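ERPC (Borrelia burgdorferi, PDB 4BXM) is an outer-surface lipoprotein of the Lyme disease spirochaete that is thought to bind the complement regulator factor H, probably helping the bacterium to evade complement. Local coordinates at residues A[97-107]-A[130-138]. Numbering follows the deposited sequence.
Sequences YYGYKDEQSNA and FLGDKIKDS
Glu-103 and Ile-135 form a single beta bridge, an antiparallel, non-hydrogen-bonded pair that fastens the loop leading into helix 104-108 to the residues just beyond strand 125-134 in the antiparallel sheet of this Borrelia outer surface protein E family member. Two backbone bonds flank it: Lys-136 N gives to Asp-102 O (2.8 Å), and Gln-104 N gives to Lys-134 O (2.9 Å) in a nearly straight bond of 171°. A type I turn from Tyr-100 to Glu-103 delivers the loop to this bridge.

The Glu-103 side chain sets out away from 130-138 but is long enough for its carboxylate to return. Its OE2 accepts two bonds: Tyr-97 OH arrives on the syn lone pair at 2.6 Å, and Asp-133 N meets the anti side at 2.8 Å. OE1 takes Tyr-100 N from above the carboxylate plane and also bonds Tyr-145 of strand 142-148, so both oxygens of this buried acid are satisfied. Gly-132 CA lies 3.3 Å from Tyr-97 OH, a closeness that the lack of a side chain permits.

Asp-133, with CG anti to its N (chi1 -171°), brings OD2 to Ser-105, whose N donates a weak bond. The long, poorly ordered Lys-136 bends at its tip, and NZ donates to Lys-101 O at 3.2 Å.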
loop_
_atom_site.group_PDB
_atom_site.type_symbol
_atom_site.label_atom_id
_atom_site.label_comp_id
_atom_site.label_asym_id
_atom_site.label_seq_id
_atom_site.Cartn_x
_atom_site.Cartn_y
_atom_site.Cartn_z
ATOM N N TYR A 97 -0.438 -9.859 3.530
ATOM C CA TYR A 97 -0.679 -8.482 3.881
ATOM C C TYR A 97 -0.398 -8.290 5.365
ATOM O O TYR A 97 -0.980 -9.017 6.204
ATOM C CB TYR A 97 -2.133 -8.119 3.541
ATOM C CG TYR A 97 -2.475 -6.710 3.898
ATOM C CD1 TYR A 97 -2.780 -6.348 5.205
ATOM C CD2 TYR A 97 -2.478 -5.691 2.926
ATOM C CE1 TYR A 97 -3.027 -5.028 5.564
ATOM C CE2 TYR A 97 -2.687 -4.370 3.278
ATOM C CZ TYR A 97 -2.996 -4.033 4.598
ATOM O OH TYR A 97 -3.307 -2.709 4.920
ATOM N N TYR A 98 0.461 -7.316 5.688
ATOM C CA TYR A 98 0.685 -6.907 7.073
ATOM C C TYR A 98 0.109 -5.563 7.412
ATOM O O TYR A 98 -0.348 -5.319 8.529
ATOM C CB TYR A 98 2.152 -6.803 7.340
ATOM C CG TYR A 98 2.812 -8.102 7.266
ATOM C CD1 TYR A 98 2.788 -8.967 8.344
ATOM C CD2 TYR A 98 3.482 -8.500 6.083
ATOM C CE1 TYR A 98 3.393 -10.202 8.274
ATOM C CE2 TYR A 98 4.065 -9.726 6.000
ATOM C CZ TYR A 98 4.038 -10.558 7.117
ATOM O OH TYR A 98 4.645 -11.750 7.067
ATOM N N GLY A 99 0.219 -4.602 6.493
ATOM C CA GLY A 99 -0.276 -3.299 6.794
ATOM C C GLY A 99 0.637 -2.602 7.770
ATOM O O GLY A 99 1.791 -3.032 7.970
ATOM N N TYR A 100 0.129 -1.528 8.370
ATOM C CA TYR A 100 0.920 -0.763 9.395
ATOM C C TYR A 100 0.542 -1.162 10.841
ATOM O O TYR A 100 -0.358 -2.008 11.059
ATOM C CB TYR A 100 0.793 0.774 9.111
ATOM C CG TYR A 100 1.657 1.701 9.963
ATOM C CD1 TYR A 100 3.010 1.544 10.049
ATOM C CD2 TYR A 100 1.070 2.721 10.723
ATOM C CE1 TYR A 100 3.801 2.355 10.890
ATOM C CE2 TYR A 100 1.835 3.550 11.557
ATOM C CZ TYR A 100 3.204 3.360 11.651
ATOM O OH TYR A 100 3.978 4.165 12.472
ATOM N N LYS A 101 1.237 -0.587 11.835
ATOM C CA LYS A 101 1.286 -1.140 13.216
ATOM C C LYS A 101 -0.062 -1.158 13.928
ATOM O O LYS A 101 -0.246 -1.956 14.821
ATOM C CB LYS A 101 2.339 -0.399 14.086
ATOM C CG LYS A 101 2.083 1.115 14.213
ATOM C CD LYS A 101 2.827 1.790 15.383
ATOM C CE LYS A 101 2.513 3.291 15.550
ATOM N NZ LYS A 101 1.083 3.711 15.464
ATOM N N ASP A 102 -0.998 -0.314 13.513
ATOM C CA ASP A 102 -2.335 -0.280 14.103
ATOM C C ASP A 102 -3.229 -1.416 13.638
ATOM O O ASP A 102 -4.326 -1.583 14.147
ATOM C CB ASP A 102 -3.072 0.986 13.623
ATOM C CG ASP A 102 -2.521 2.245 14.224
ATOM O OD1 ASP A 102 -1.947 2.168 15.340
ATOM O OD2 ASP A 102 -2.721 3.304 13.582
ATOM N N GLU A 103 -2.832 -2.101 12.563
ATOM C CA GLU A 103 -3.688 -3.137 11.993
ATOM C C GLU A 103 -3.469 -4.461 12.674
ATOM O O GLU A 103 -2.324 -4.854 13.050
ATOM C CB GLU A 103 -3.463 -3.267 10.485
ATOM C CG GLU A 103 -4.228 -2.218 9.732
ATOM C CD GLU A 103 -3.671 -2.004 8.348
ATOM O OE1 GLU A 103 -2.735 -1.185 8.268
ATOM O OE2 GLU A 103 -4.197 -2.637 7.358
ATOM N N GLN A 104 -4.578 -5.181 12.758
ATOM C CA GLN A 104 -4.560 -6.486 13.362
ATOM C C GLN A 104 -3.563 -7.385 12.668
ATOM O O GLN A 104 -3.002 -8.230 13.267
ATOM C CB GLN A 104 -5.944 -7.057 13.214
ATOM C CG GLN A 104 -6.118 -8.342 13.940
ATOM C CD GLN A 104 -7.547 -8.711 13.929
ATOM O OE1 GLN A 104 -8.451 -7.849 13.973
ATOM N NE2 GLN A 104 -7.784 -10.009 13.833
ATOM N N SER A 105 -3.446 -7.262 11.351
ATOM C CA SER A 105 -2.540 -8.032 10.531
ATOM C C SER A 105 -1.052 -7.764 10.762
ATOM O O SER A 105 -0.209 -8.523 10.315
ATOM C CB SER A 105 -2.857 -7.766 9.043
ATOM O OG SER A 105 -2.834 -6.389 8.762
ATOM N N ASN A 106 -0.715 -6.639 11.375
ATOM C CA ASN A 106 0.658 -6.220 11.391
ATOM C C ASN A 106 1.544 -7.218 12.071
ATOM O O ASN A 106 2.596 -7.553 11.546
ATOM C CB ASN A 106 0.851 -4.865 12.049
ATOM C CG ASN A 106 2.185 -4.281 11.717
ATOM O OD1 ASN A 106 2.459 -3.804 10.585
ATOM N ND2 ASN A 106 3.010 -4.277 12.667
ATOM N N ALA A 107 1.091 -7.778 13.181
ATOM C CA ALA A 107 1.916 -8.775 13.874
ATOM C C ALA A 107 2.086 -10.059 13.024
ATOM O O ALA A 107 3.193 -10.538 12.819
ATOM C CB ALA A 107 1.335 -9.065 15.292
ATOM N N PHE A 130 -7.622 2.741 -0.880
ATOM C CA PHE A 130 -8.050 1.363 -0.620
ATOM C C PHE A 130 -8.160 1.131 0.847
ATOM O O PHE A 130 -7.464 1.763 1.676
ATOM C CB PHE A 130 -7.103 0.289 -1.281
ATOM C CG PHE A 130 -5.644 0.400 -0.876
ATOM C CD1 PHE A 130 -4.808 1.335 -1.490
ATOM C CD2 PHE A 130 -5.114 -0.364 0.125
ATOM C CE1 PHE A 130 -3.470 1.455 -1.147
ATOM C CE2 PHE A 130 -3.750 -0.243 0.498
ATOM C CZ PHE A 130 -2.932 0.673 -0.134
ATOM N N LEU A 131 -8.990 0.152 1.200
ATOM C CA LEU A 131 -9.004 -0.282 2.574
ATOM C C LEU A 131 -7.938 -1.378 2.923
ATOM O O LEU A 131 -7.644 -2.290 2.130
ATOM C CB LEU A 131 -10.402 -0.850 2.893
ATOM C CG LEU A 131 -11.681 -0.016 2.807
ATOM C CD1 LEU A 131 -12.909 -0.941 3.057
ATOM C CD2 LEU A 131 -11.765 1.152 3.787
ATOM N N GLY A 132 -7.363 -1.250 4.115
ATOM C CA GLY A 132 -6.558 -2.261 4.703
ATOM C C GLY A 132 -7.359 -3.153 5.628
ATOM O O GLY A 132 -8.471 -3.540 5.325
ATOM N N ASP A 133 -6.734 -3.579 6.701
ATOM C CA ASP A 133 -7.347 -4.513 7.631
ATOM C C ASP A 133 -8.033 -3.717 8.763
ATOM O O ASP A 133 -7.817 -2.472 8.885
ATOM C CB ASP A 133 -6.221 -5.375 8.167
ATOM C CG ASP A 133 -6.672 -6.530 8.972
ATOM O OD1 ASP A 133 -7.823 -6.912 8.855
ATOM O OD2 ASP A 133 -5.874 -7.007 9.775
ATOM N N LYS A 134 -8.766 -4.431 9.645
ATOM C CA LYS A 134 -9.282 -3.858 10.876
ATOM C C LYS A 134 -8.212 -3.382 11.826
ATOM O O LYS A 134 -7.160 -4.055 11.979
ATOM C CB LYS A 134 -10.062 -4.918 11.668
ATOM C CG LYS A 134 -11.277 -5.450 10.930
ATOM C CD LYS A 134 -11.618 -6.849 11.403
ATOM C CE LYS A 134 -13.003 -7.240 10.913
ATOM N NZ LYS A 134 -13.275 -8.669 11.218
ATOM N N ILE A 135 -8.548 -2.303 12.556
ATOM C CA ILE A 135 -7.733 -1.799 13.681
ATOM C C ILE A 135 -7.640 -2.822 14.821
ATOM O O ILE A 135 -8.617 -3.486 15.152
ATOM C CB ILE A 135 -8.201 -0.418 14.225
ATOM C CG1 ILE A 135 -8.546 0.564 13.081
ATOM C CG2 ILE A 135 -7.137 0.219 15.121
ATOM C CD1 ILE A 135 -7.468 0.758 12.033
ATOM N N LYS A 136 -6.433 -2.931 15.375
ATOM C CA LYS A 136 -5.999 -4.050 16.178
ATOM C C LYS A 136 -7.053 -4.376 17.215
ATOM O O LYS A 136 -7.510 -5.537 17.353
ATOM C CB LYS A 136 -4.681 -3.691 16.884
ATOM C CG LYS A 136 -3.686 -4.830 17.055
ATOM C CD LYS A 136 -2.356 -4.291 17.598
ATOM C CE LYS A 136 -1.137 -5.151 17.234
ATOM N NZ LYS A 136 -0.535 -4.928 15.872
ATOM N N ASP A 137 -7.484 -3.355 17.935
ATOM C CA ASP A 137 -8.328 -3.651 19.071
ATOM C C ASP A 137 -9.716 -3.000 19.016
ATOM O O ASP A 137 -10.514 -3.210 19.919
ATOM C CB ASP A 137 -7.559 -3.375 20.382
ATOM C CG ASP A 137 -6.494 -4.464 20.686
ATOM O OD1 ASP A 137 -6.838 -5.674 20.597
ATOM O OD2 ASP A 137 -5.319 -4.104 20.989
ATOM N N SER A 138 -10.020 -2.260 17.948
ATOM C CA SER A 138 -11.418 -1.995 17.598
ATOM C C SER A 138 -11.955 -3.303 16.989
ATOM O O SER A 138 -11.285 -4.332 17.065
ATOM C CB SER A 138 -11.529 -0.807 16.638
ATOM O OG SER A 138 -12.852 -0.673 16.150
#